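Local coordinates for fimbriae-associated protein FAP1 (Streptococcus parasanguinis, PDB 2X12) that forms adhesive serine-rich fimbriae anchored in the cell wall, which probably attach the bacterium to surfaces and promote biofilm growth, at residues T147-D155 with S179-A187; F301-N309 with Y320-I330. All coordinates share one frame; numbering follows the deposited sequence.

Interaction 1: T147-D155 with S179-A187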
ATOM      1  N   THR A 147      23.000  10.498  -6.008  1.00 69.11           N
ATOM      2  CA  THR A 147      21.937  11.478  -5.646  1.00 69.88           C
ATOM      3  C   THR A 147      20.520  10.879  -5.911  1.00 65.49           C
ATOM      4  O   THR A 147      20.356   9.756  -6.408  1.00 63.04           O
ATOM      5  CB  THR A 147      22.088  12.894  -6.372  1.00 74.37           C
ATOM      6  OG1 THR A 147      21.492  12.831  -7.668  1.00 72.85           O
ATOM      7  CG2 THR A 147      23.578  13.406  -6.492  1.00 78.76           C
ATOM      8  N   LYS A 148      19.478  11.631  -5.584  1.00 65.13           N
ATOM      9  CA  LYS A 148      18.160  11.023  -5.361  1.00 60.91           C
ATOM     10  C   LYS A 148      17.121  11.334  -6.430  1.00 59.08           C
ATOM     11  O   LYS A 148      17.169  12.368  -7.067  1.00 62.31           O
ATOM     12  CB  LYS A 148      17.615  11.476  -4.000  1.00 61.53           C
ATOM     13  CG  LYS A 148      18.677  11.476  -2.870  1.00 66.38           C
ATOM     14  CD  LYS A 148      18.050  11.594  -1.430  1.00 68.44           C
ATOM     15  CE  LYS A 148      19.040  11.197  -0.287  1.00 70.96           C
ATOM     16  NZ  LYS A 148      18.341  10.398   0.783  1.00 68.18           N
ATOM     17  N   THR A 149      16.157  10.451  -6.605  1.00 54.48           N
ATOM     18  CA  THR A 149      15.099  10.695  -7.547  1.00 53.30           C
ATOM     19  C   THR A 149      13.771  10.382  -6.891  1.00 50.24           C
ATOM     20  O   THR A 149      13.654   9.391  -6.169  1.00 48.15           O
ATOM     21  CB  THR A 149      15.285   9.826  -8.785  1.00 52.49           C
ATOM     22  OG1 THR A 149      16.593  10.061  -9.339  1.00 54.61           O
ATOM     23  CG2 THR A 149      14.192  10.126  -9.827  1.00 52.31           C
ATOM     24  N   THR A 150      12.769  11.225  -7.110  1.00 50.44           N
ATOM     25  CA  THR A 150      11.459  10.924  -6.584  1.00 47.58           C
ATOM     26  C   THR A 150      10.583  10.312  -7.664  1.00 45.39           C
ATOM     27  O   THR A 150      10.494  10.811  -8.757  1.00 46.58           O
ATOM     28  CB  THR A 150      10.790  12.146  -6.018  1.00 49.89           C
ATOM     29  OG1 THR A 150      11.649  12.723  -5.025  1.00 50.93           O
ATOM     30  CG2 THR A 150       9.404  11.747  -5.410  1.00 47.69           C
ATOM     31  N   PHE A 151       9.969   9.189  -7.337  1.00 42.21           N
ATOM     32  CA  PHE A 151       9.013   8.527  -8.219  1.00 40.38           C
ATOM     33  C   PHE A 151       7.649   8.676  -7.629  1.00 38.69           C
ATOM     34  O   PHE A 151       7.521   8.603  -6.408  1.00 37.88           O
ATOM     35  CB  PHE A 151       9.299   7.012  -8.304  1.00 38.55           C
ATOM     36  CG  PHE A 151      10.642   6.673  -8.909  1.00 39.44           C
ATOM     37  CD1 PHE A 151      11.519   5.822  -8.258  1.00 37.20           C
ATOM     38  CD2 PHE A 151      11.015   7.230 -10.130  1.00 41.91           C
ATOM     39  CE1 PHE A 151      12.728   5.537  -8.803  1.00 38.54           C
ATOM     40  CE2 PHE A 151      12.235   6.952 -10.688  1.00 42.66           C
ATOM     41  CZ  PHE A 151      13.097   6.115 -10.023  1.00 42.06           C
ATOM     42  N   THR A 152       6.647   8.858  -8.491  1.00 38.47           N
ATOM     43  CA  THR A 152       5.257   8.828  -8.083  1.00 37.44           C
ATOM     44  C   THR A 152       4.515   7.777  -8.927  1.00 36.10           C
ATOM     45  O   THR A 152       5.065   7.241  -9.859  1.00 36.45           O
ATOM     46  CB  THR A 152       4.533  10.234  -8.175  1.00 40.15           C
ATOM     47  OG1 THR A 152       4.298  10.590  -9.535  1.00 43.49           O
ATOM     48  CG2 THR A 152       5.292  11.363  -7.480  1.00 41.45           C
ATOM     49  N   ILE A 153       3.260   7.498  -8.588  1.00 35.60           N
ATOM     50  CA  ILE A 153       2.446   6.502  -9.272  1.00 34.68           C
ATOM     51  C   ILE A 153       2.611   6.703 -10.737  1.00 36.49           C
ATOM     52  O   ILE A 153       2.758   5.746 -11.483  1.00 36.28           O
ATOM     53  CB  ILE A 153       0.913   6.640  -8.988  1.00 35.17           C
ATOM     54  CG1 ILE A 153       0.567   6.866  -7.488  1.00 37.00           C
ATOM     55  CG2 ILE A 153       0.121   5.500  -9.587  1.00 33.97           C
ATOM     56  CD1 ILE A 153       0.407   8.598  -7.123  1.00 43.30           C
ATOM     57  N   SER A 154       2.606   7.954 -11.178  1.00 38.94           N
ATOM     58  CA  SER A 154       2.651   8.184 -12.606  1.00 41.76           C
ATOM     59  C   SER A 154       3.976   7.709 -13.246  1.00 41.81           C
ATOM     60  O   SER A 154       4.123   7.682 -14.480  1.00 43.70           O
ATOM     61  CB  SER A 154       2.372   9.651 -12.916  1.00 45.01           C
ATOM     62  OG  SER A 154       3.447  10.457 -12.511  1.00 48.41           O
ATOM     63  N   ASP A 155       4.942   7.365 -12.409  1.00 40.07           N
ATOM     64  CA  ASP A 155       6.192   6.791 -12.892  1.00 40.98           C
ATOM     65  C   ASP A 155       6.134   5.247 -12.972  1.00 39.12           C
ATOM     66  O   ASP A 155       7.103   4.602 -13.429  1.00 39.38           O
ATOM     67  CB  ASP A 155       7.387   7.241 -12.027  1.00 41.14           C
ATOM     68  CG  ASP A 155       7.651   8.750 -12.095  1.00 44.14           C
ATOM     69  OD1 ASP A 155       7.983   9.283 -13.179  1.00 44.69           O
ATOM     70  OD2 ASP A 155       7.564   9.393 -11.031  1.00 46.02           O
ATOM     71  N   SER A 179      -1.785   9.352  -2.801  1.00 38.64           N
ATOM     72  CA  SER A 179      -0.491   9.377  -3.507  1.00 38.55           C
ATOM     73  C   SER A 179       0.491   8.288  -3.036  1.00 36.34           C
ATOM     74  O   SER A 179       0.454   7.823  -1.906  1.00 36.04           O
ATOM     75  CB  SER A 179       0.176  10.756  -3.334  1.00 41.27           C
ATOM     76  OG  SER A 179       1.046  10.757  -2.227  1.00 40.81           O
ATOM     77  N   ILE A 180       1.396   7.897  -3.900  1.00 35.67           N
ATOM     78  CA  ILE A 180       2.530   7.094  -3.455  1.00 34.60           C
ATOM     79  C   ILE A 180       3.779   7.749  -4.015  1.00 36.83           C
ATOM     80  O   ILE A 180       3.771   8.249  -5.154  1.00 38.44           O
ATOM     81  CB  ILE A 180       2.454   5.647  -3.915  1.00 31.80           C
ATOM     82  CG1 ILE A 180       1.164   5.039  -3.395  1.00 30.76           C
ATOM     83  CG2 ILE A 180       3.599   4.908  -3.364  1.00 30.64           C
ATOM     84  CD1 ILE A 180       1.042   3.552  -3.498  1.00 27.51           C
ATOM     85  N   SER A 181       4.842   7.758  -3.223  1.00 37.37           N
ATOM     86  CA  SER A 181       6.006   8.526  -3.571  1.00 39.55           C
ATOM     87  C   SER A 181       7.147   7.723  -3.053  1.00 38.92           C
ATOM     88  O   SER A 181       7.069   7.268  -1.911  1.00 39.37           O
ATOM     89  CB  SER A 181       5.913   9.915  -2.920  1.00 42.77           C
ATOM     90  OG  SER A 181       7.173  10.499  -2.615  1.00 45.90           O
ATOM     91  N   ALA A 182       8.171   7.511  -3.887  1.00 38.73           N
ATOM     92  CA  ALA A 182       9.356   6.767  -3.490  1.00 38.34           C
ATOM     93  C   ALA A 182      10.599   7.550  -3.865  1.00 41.18           C
ATOM     94  O   ALA A 182      10.738   7.960  -5.024  1.00 42.69           O
ATOM     95  CB  ALA A 182       9.368   5.454  -4.165  1.00 36.13           C
ATOM     96  N   VAL A 183      11.498   7.753  -2.893  1.00 42.52           N
ATOM     97  CA  VAL A 183      12.763   8.471  -3.101  1.00 44.81           C
ATOM     98  C   VAL A 183      13.862   7.453  -3.122  1.00 44.40           C
ATOM     99  O   VAL A 183      14.142   6.809  -2.117  1.00 43.91           O
ATOM    100  CB  VAL A 183      12.989   9.473  -1.972  1.00 47.92           C
ATOM    101  CG1 VAL A 183      14.409   9.961  -1.905  1.00 51.31           C
ATOM    102  CG2 VAL A 183      12.038  10.653  -2.136  1.00 49.25           C
ATOM    103  N   TYR A 184      14.474   7.300  -4.288  1.00 45.31           N
ATOM    104  CA  TYR A 184      15.510   6.284  -4.534  1.00 45.98           C
ATOM    105  C   TYR A 184      16.844   6.973  -4.521  1.00 50.06           C
ATOM    106  O   TYR A 184      17.001   7.957  -5.211  1.00 52.38           O
ATOM    107  CB  TYR A 184      15.300   5.619  -5.904  1.00 44.57           C
ATOM    108  CG  TYR A 184      16.517   4.909  -6.495  1.00 46.57           C
ATOM    109  CD1 TYR A 184      16.936   3.673  -6.020  1.00 47.95           C
ATOM    110  CD2 TYR A 184      17.227   5.460  -7.538  1.00 49.40           C
ATOM    111  CE1 TYR A 184      18.059   3.025  -6.553  1.00 49.61           C
ATOM    112  CE2 TYR A 184      18.342   4.822  -8.094  1.00 52.03           C
ATOM    113  CZ  TYR A 184      18.763   3.611  -7.597  1.00 52.41           C
ATOM    114  OH  TYR A 184      19.877   2.993  -8.153  1.00 53.75           O
ATOM    115  N   ASP A 185      17.796   6.474  -3.733  1.00 52.19           N
ATOM    116  CA  ASP A 185      19.164   7.032  -3.706  1.00 56.79           C
ATOM    117  C   ASP A 185      20.103   6.183  -4.516  1.00 57.47           C
ATOM    118  O   ASP A 185      20.407   5.069  -4.098  1.00 56.90           O
ATOM    119  CB  ASP A 185      19.708   7.054  -2.277  1.00 58.81           C
ATOM    120  CG  ASP A 185      20.992   7.841  -2.162  1.00 64.89           C
ATOM    121  OD1 ASP A 185      21.864   7.770  -3.062  1.00 67.74           O
ATOM    122  OD2 ASP A 185      21.123   8.567  -1.163  1.00 71.28           O
ATOM    123  N   SER A 186      20.608   6.691  -5.640  1.00 59.52           N
ATOM    124  CA  SER A 186      21.452   5.842  -6.487  1.00 60.46           C
ATOM    125  C   SER A 186      22.718   5.382  -5.746  1.00 63.09           C
ATOM    126  O   SER A 186      23.160   4.268  -5.960  1.00 62.94           O
ATOM    127  CB  SER A 186      21.759   6.453  -7.882  1.00 62.49           C
ATOM    128  OG  SER A 186      22.313   7.761  -7.835  1.00 66.05           O
ATOM    129  N   ALA A 187      23.270   6.196  -4.845  1.00 66.15           N
ATOM    130  CA  ALA A 187      24.517   5.811  -4.145  1.00 69.33           C
ATOM    131  C   ALA A 187      24.351   4.618  -3.172  1.00 67.83           C
ATOM    132  O   ALA A 187      25.194   3.722  -3.128  1.00 69.07           O
ATOM    133  CB  ALA A 187      25.128   7.016  -3.419  1.00 73.37           C
TER

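Interaction 2: F301-N309 with Y320-I330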
ATOM      1  N   PHE A 301      -5.018  -8.059  11.819  1.00 32.05           N
ATOM      2  CA  PHE A 301      -5.579  -8.294  10.501  1.00 30.83           C
ATOM      3  C   PHE A 301      -4.539  -8.454   9.411  1.00 29.77           C
ATOM      4  O   PHE A 301      -3.449  -7.943   9.546  1.00 29.85           O
ATOM      5  CB  PHE A 301      -6.546  -7.176  10.148  1.00 29.74           C
ATOM      6  CG  PHE A 301      -5.939  -5.823  10.144  1.00 28.37           C
ATOM      7  CD1 PHE A 301      -5.845  -5.101  11.310  1.00 30.32           C
ATOM      8  CD2 PHE A 301      -5.508  -5.270   8.992  1.00 27.08           C
ATOM      9  CE1 PHE A 301      -5.306  -3.846  11.324  1.00 30.04           C
ATOM     10  CE2 PHE A 301      -4.971  -4.013   8.990  1.00 28.94           C
ATOM     11  CZ  PHE A 301      -4.882  -3.289  10.161  1.00 29.56           C
ATOM     12  N   TYR A 302      -4.902  -9.166   8.344  1.00 29.20           N
ATOM     13  CA  TYR A 302      -3.970  -9.402   7.252  1.00 29.14           C
ATOM     14  C   TYR A 302      -4.768  -9.233   5.999  1.00 28.48           C
ATOM     15  O   TYR A 302      -5.526 -10.107   5.645  1.00 30.30           O
ATOM     16  CB  TYR A 302      -3.381 -10.796   7.364  1.00 30.55           C
ATOM     17  CG  TYR A 302      -2.216 -11.147   6.458  1.00 31.35           C
ATOM     18  CD1 TYR A 302      -0.921 -10.887   6.817  1.00 31.83           C
ATOM     19  CD2 TYR A 302      -2.408 -11.828   5.293  1.00 33.11           C
ATOM     20  CE1 TYR A 302       0.129 -11.228   6.005  1.00 32.62           C
ATOM     21  CE2 TYR A 302      -1.340 -12.195   4.481  1.00 33.68           C
ATOM     22  CZ  TYR A 302      -0.088 -11.891   4.843  1.00 33.33           C
ATOM     23  OH  TYR A 302       0.948 -12.300   4.034  1.00 34.73           O
ATOM     24  N   GLU A 303      -4.659  -8.064   5.388  1.00 27.49           N
ATOM     25  CA  GLU A 303      -5.361  -7.741   4.158  1.00 27.20           C
ATOM     26  C   GLU A 303      -4.287  -7.568   3.113  1.00 27.05           C
ATOM     27  O   GLU A 303      -3.747  -6.473   2.904  1.00 25.33           O
ATOM     28  CB  GLU A 303      -6.178  -6.479   4.359  1.00 26.50           C
ATOM     29  CG  GLU A 303      -7.212  -6.613   5.477  1.00 28.20           C
ATOM     30  CD  GLU A 303      -8.278  -7.708   5.209  1.00 32.20           C
ATOM     31  OE1 GLU A 303      -8.393  -8.132   4.013  1.00 34.87           O
ATOM     32  OE2 GLU A 303      -8.959  -8.140   6.200  1.00 32.73           O
ATOM     33  N   ASP A 304      -3.895  -8.732   2.586  1.00 28.90           N
ATOM     34  CA  ASP A 304      -3.135  -8.864   1.340  1.00 29.48           C
ATOM     35  C   ASP A 304      -4.215  -8.620   0.354  1.00 30.24           C
ATOM     36  O   ASP A 304      -5.366  -8.380   0.781  1.00 32.35           O
ATOM     37  CB  ASP A 304      -2.577 -10.274   1.184  1.00 30.99           C
ATOM     38  CG  ASP A 304      -3.655 -11.367   1.220  1.00 31.11           C
ATOM     39  OD1 ASP A 304      -4.851 -11.038   1.131  1.00 27.87           O
ATOM     40  OD2 ASP A 304      -3.300 -12.587   1.315  1.00 32.28           O
ATOM     41  N   GLY A 305      -3.955  -8.703  -0.933  1.00 30.34           N
ATOM     42  CA  GLY A 305      -5.073  -8.432  -1.844  1.00 30.58           C
ATOM     43  C   GLY A 305      -5.634  -9.677  -2.445  1.00 32.53           C
ATOM     44  O   GLY A 305      -6.026  -9.684  -3.611  1.00 34.02           O
ATOM     45  N   SER A 306      -5.648 -10.756  -1.686  1.00 33.27           N
ATOM     46  CA  SER A 306      -5.762 -12.040  -2.339  1.00 35.83           C
ATOM     47  C   SER A 306      -7.149 -12.294  -2.899  1.00 37.35           C
ATOM     48  O   SER A 306      -7.274 -13.067  -3.809  1.00 39.98           O
ATOM     49  CB  SER A 306      -5.371 -13.159  -1.398  1.00 37.13           C
ATOM     50  OG  SER A 306      -6.020 -12.997  -0.165  1.00 36.67           O
ATOM     51  N   LYS A 307      -8.184 -11.689  -2.330  1.00 36.40           N
ATOM     52  CA  LYS A 307      -9.535 -11.800  -2.872  1.00 38.04           C
ATOM     53  C   LYS A 307      -9.824 -10.495  -3.537  1.00 36.43           C
ATOM     54  O   LYS A 307      -9.406  -9.466  -3.047  1.00 34.37           O
ATOM     55  CB  LYS A 307     -10.548 -12.024  -1.753  1.00 38.55           C
ATOM     56  CG  LYS A 307     -10.667 -13.512  -1.279  1.00 43.48           C
ATOM     57  CD  LYS A 307     -10.934 -13.651   0.256  1.00 46.16           C
ATOM     58  CE  LYS A 307     -12.302 -14.301   0.651  1.00 50.67           C
ATOM     59  NZ  LYS A 307     -12.974 -13.453   1.760  1.00 50.80           N
ATOM     60  N   GLY A 308     -10.543 -10.508  -4.647  1.00 38.27           N
ATOM     61  CA  GLY A 308     -10.835  -9.260  -5.362  1.00 37.38           C
ATOM     62  C   GLY A 308     -11.631  -9.464  -6.622  1.00 40.28           C
ATOM     63  O   GLY A 308     -11.926 -10.585  -6.980  1.00 43.29           O
ATOM     64  N   ASN A 309     -12.012  -8.384  -7.285  1.00 40.29           N
ATOM     65  CA  ASN A 309     -12.782  -8.485  -8.533  1.00 43.80           C
ATOM     66  C   ASN A 309     -12.663  -7.171  -9.298  1.00 43.85           C
ATOM     67  O   ASN A 309     -11.848  -6.328  -8.919  1.00 41.29           O
ATOM     68  CB  ASN A 309     -14.247  -8.823  -8.230  1.00 45.97           C
ATOM     69  CG  ASN A 309     -14.958  -9.547  -9.379  1.00 50.04           C
ATOM     70  OD1 ASN A 309     -14.568  -9.429 -10.536  1.00 52.36           O
ATOM     71  ND2 ASN A 309     -16.021 -10.274  -9.058  1.00 50.26           N
ATOM     72  N   TYR A 320     -10.743  -4.238  -7.790  1.00 33.36           N
ATOM     73  CA  TYR A 320     -10.923  -3.828  -6.411  1.00 30.82           C
ATOM     74  C   TYR A 320     -10.651  -4.948  -5.476  1.00 29.82           C
ATOM     75  O   TYR A 320     -10.793  -6.105  -5.882  1.00 31.84           O
ATOM     76  CB  TYR A 320     -12.329  -3.283  -6.174  1.00 31.64           C
ATOM     77  CG  TYR A 320     -13.474  -4.208  -6.423  1.00 31.79           C
ATOM     78  CD1 TYR A 320     -14.147  -4.187  -7.636  1.00 34.78           C
ATOM     79  CD2 TYR A 320     -13.940  -5.043  -5.429  1.00 30.33           C
ATOM     80  CE1 TYR A 320     -15.226  -5.010  -7.870  1.00 37.99           C
ATOM     81  CE2 TYR A 320     -15.027  -5.875  -5.651  1.00 33.49           C
ATOM     82  CZ  TYR A 320     -15.671  -5.849  -6.868  1.00 37.17           C
ATOM     83  OH  TYR A 320     -16.744  -6.668  -7.100  1.00 41.19           O
ATOM     84  N   VAL A 321     -10.291  -4.601  -4.229  1.00 27.47           N
ATOM     85  CA  VAL A 321     -10.054  -5.598  -3.163  1.00 26.71           C
ATOM     86  C   VAL A 321     -11.280  -5.959  -2.322  1.00 27.19           C
ATOM     87  O   VAL A 321     -12.094  -5.082  -1.956  1.00 28.18           O
ATOM     88  CB  VAL A 321      -8.985  -5.110  -2.185  1.00 24.82           C
ATOM     89  CG1 VAL A 321      -8.845  -6.107  -1.018  1.00 22.94           C
ATOM     90  CG2 VAL A 321      -7.656  -4.904  -2.910  1.00 24.36           C
ATOM     91  N   ILE A 322     -11.403  -7.247  -2.031  1.00 27.72           N
ATOM     92  CA  ILE A 322     -12.398  -7.742  -1.102  1.00 28.91           C
ATOM     93  C   ILE A 322     -11.685  -8.103   0.194  1.00 28.50           C
ATOM     94  O   ILE A 322     -10.634  -8.795   0.199  1.00 29.10           O
ATOM     95  CB  ILE A 322     -13.109  -8.980  -1.628  1.00 31.46           C
ATOM     96  CG1 ILE A 322     -14.073  -8.611  -2.765  1.00 33.66           C
ATOM     97  CG2 ILE A 322     -13.867  -9.691  -0.495  1.00 32.05           C
ATOM     98  CD1 ILE A 322     -14.239  -9.709  -3.849  1.00 35.21           C
ATOM     99  N   ALA A 323     -12.256  -7.666   1.310  1.00 28.51           N
ATOM    100  CA  ALA A 323     -11.550  -7.819   2.552  1.00 27.59           C
ATOM    101  C   ALA A 323     -11.537  -9.277   2.882  1.00 29.32           C
ATOM    102  O   ALA A 323     -12.467  -9.994   2.533  1.00 31.29           O
ATOM    103  CB  ALA A 323     -12.220  -7.021   3.627  1.00 27.89           C
ATOM    104  N   ASN A 324     -10.459  -9.725   3.513  1.00 29.56           N
ATOM    105  CA  ASN A 324     -10.368 -11.113   3.961  1.00 32.48           C
ATOM    106  C   ASN A 324     -11.292 -11.320   5.168  1.00 34.06           C
ATOM    107  O   ASN A 324     -11.891 -12.366   5.347  1.00 35.83           O
ATOM    108  CB  ASN A 324      -8.904 -11.487   4.289  1.00 32.13           C
ATOM    109  CG  ASN A 324      -8.011 -11.523   3.047  1.00 32.17           C
ATOM    110  OD1 ASN A 324      -8.473 -11.825   1.943  1.00 34.30           O
ATOM    111  ND2 ASN A 324      -6.733 -11.189   3.216  1.00 30.17           N
ATOM    112  N   ASP A 325     -11.383 -10.289   5.986  1.00 33.91           N
ATOM    113  CA  ASP A 325     -12.235 -10.281   7.135  1.00 36.47           C
ATOM    114  C   ASP A 325     -12.756  -8.873   7.405  1.00 35.29           C
ATOM    115  O   ASP A 325     -13.719  -8.409   6.782  1.00 36.17           O
ATOM    116  CB  ASP A 325     -11.466 -10.786   8.372  1.00 37.95           C
ATOM    117  CG  ASP A 325     -11.978 -12.152   8.883  1.00 44.62           C
ATOM    118  OD1 ASP A 325     -11.135 -13.125   8.835  1.00 49.66           O
ATOM    119  OD2 ASP A 325     -13.190 -12.222   9.325  1.00 47.59           O
ATOM    120  N   SER A 326     -12.063  -8.183   8.305  1.00 34.26           N
ATOM    121  CA  SER A 326     -12.620  -7.065   9.043  1.00 33.58           C
ATOM    122  C   SER A 326     -11.963  -5.762   8.622  1.00 30.90           C
ATOM    123  O   SER A 326     -12.272  -4.682   9.160  1.00 30.94           O
ATOM    124  CB  SER A 326     -12.397  -7.314  10.537  1.00 34.54           C
ATOM    125  OG  SER A 326     -11.000  -7.403  10.772  1.00 36.33           O
ATOM    126  N   GLY A 327     -11.029  -5.886   7.687  1.00 28.88           N
ATOM    127  CA  GLY A 327     -10.408  -4.742   7.068  1.00 27.24           C
ATOM    128  C   GLY A 327     -11.400  -4.034   6.180  1.00 26.91           C
ATOM    129  O   GLY A 327     -12.382  -4.637   5.700  1.00 28.17           O
ATOM    130  N   THR A 328     -11.174  -2.744   5.996  1.00 25.76           N
ATOM    131  CA  THR A 328     -12.050  -1.949   5.164  1.00 25.93           C
ATOM    132  C   THR A 328     -11.232  -0.794   4.586  1.00 25.01           C
ATOM    133  O   THR A 328     -10.071  -0.616   4.932  1.00 23.67           O
ATOM    134  CB  THR A 328     -13.307  -1.467   5.957  1.00 27.11           C
ATOM    135  OG1 THR A 328     -14.364  -1.055   5.075  1.00 27.98           O
ATOM    136  CG2 THR A 328     -12.932  -0.338   6.861  1.00 27.46           C
ATOM    137  N   ALA A 329     -11.864  -0.028   3.696  1.00 25.51           N
ATOM    138  CA  ALA A 329     -11.199   1.021   2.911  1.00 25.09           C
ATOM    139  C   ALA A 329      -9.840   0.568   2.404  1.00 23.69           C
ATOM    140  O   ALA A 329      -8.881   1.280   2.530  1.00 22.81           O
ATOM    141  CB  ALA A 329     -11.052   2.260   3.702  1.00 25.43           C
ATOM    142  N   ILE A 330      -9.758  -0.630   1.846  1.00 23.32           N
ATOM    143  CA  ILE A 330      -8.485  -1.101   1.328  1.00 22.94           C
ATOM    144  C   ILE A 330      -8.172  -0.581  -0.059  1.00 24.10           C
ATOM    145  O   ILE A 330      -9.027  -0.530  -0.937  1.00 26.24           O
ATOM    146  CB  ILE A 330      -8.470  -2.589   1.229  1.00 22.66           C
ATOM    147  CG1 ILE A 330      -8.633  -3.185   2.627  1.00 23.92           C
ATOM    148  CG2 ILE A 330      -7.205  -3.015   0.613  1.00 21.32           C
ATOM    149  CD1 ILE A 330      -8.890  -4.682   2.657  1.00 23.92           C
TER

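Interaction 1: T147-D155 with S179-A187
The Phe151 and Tyr184 side chains lie side by side on one face of an antiparallel strand pair, pointing the same way; CE1 of Phe151 comes obliquely to CB of Tyr184, 3.9 Å away, with no ring stack. Over one face of the Tyr184 ring, toward its rim, sits the backbone N of Ser186. This is the edge of a five-stranded antiparallel sheet: strand 148-152 is outermost, and strand 177-185 is hydrogen-bonded beyond it to strand 190-197. Ala182 shares the aromatic face, its CB 4.4 Å from CB of Phe151, and Phe156 and Leu283 extend the apolar cluster. Two hydrogen-bonded pairs, Thr149 with Tyr184 and Phe151 with Ala182, tie the backbones together.

The other face is more polar. Thr150 sets OG1 beside the backbone N (chi1 -56°), against CG2 of Val183 at 3.6 Å. Lys148 passes CG1 of Val183 with its CD and makes a long salt bridge from NZ to OD2 of Asp185, whose OD1 accepts from Ala187 N in an Asx turn. Where the pairing ends, Ser186 grips O of Thr147 twice: Ser186 N from above the carbonyl plane, Ser186 OG in that plane on a lone pair, 3.1 Å from Thr147 O.

Interaction 2: F301-N309 with Y320-I330
Glu303 grips the turn after strand 318-322 with both carboxylate oxygens. OE1 takes the backbone N of Asn324 on its syn lone pair, 2.7 Å away and almost straight at 177°, while OE2 receives Asp325 N on its own syn side and, weakly, Gly327 N. A bend at chi2 (-62°) turns the carboxylate toward this row of amides, and CD1 of Ile330 packs against CB of Glu303 at 3.7 Å. The acid is buried, and the N-H groups around it would be expected to stabilise a negative charge.

Asn324 answers with its side chain, sliding past Glu303 in the opposite direction. Its ND2 donates to Tyr302 O at 2.9 Å and to Asp304 OD1 at 2.8 Å, both acceptors lying close to the amide plane, which fixes the rotation of the amide. The Asp304 carboxylate stands nearly perpendicular to that amide, at 84°, and is met from above its plane. The same OD1 accepts from Ser306 N, which makes an Asx turn, and from Ser306 OG as well, while OD2 is held by Asn249 and Ser251.

Farther along, the backbones pair. Ile322 N reaches Lys307 O, and Asn309 and Tyr320 exchange two bonds, with Tyr320 N to Asn309 O at 2.6 Å. Asn309 O also lies over one face of the Tyr320 ring, toward the rim, and the phenol OH comes within 3.5 Å of Asn309 CB. This backbone pairing belongs to the antiparallel beta hairpin of strands 307-311 and 318-322; the Glu303, Asp304 and Asn324 bonds cross-link the loops entering and leaving it.

Interaction 1 closes before interaction 2 opens along the chain, and the two lie on opposite sides of its centre, their own centres about 27 Å apart and their nearest atoms about 11 Å apart without touching. The first belongs to the five-stranded antiparallel sheet. The second lies on a separate two-stranded hairpin and the loops at its base, the later of which runs on into strand 327-328 of the seven-stranded sheet. Strand 330-336 begins within interaction 2, at Ile330, and its Tyr333 packs against Ile153 and Ile180 of interaction 1, forming an indirect connection. The pair illustrates how an all-beta, helix-free domain combines regular strand pairing at a sheet edge with loops held by side-chain hydrogen bonds.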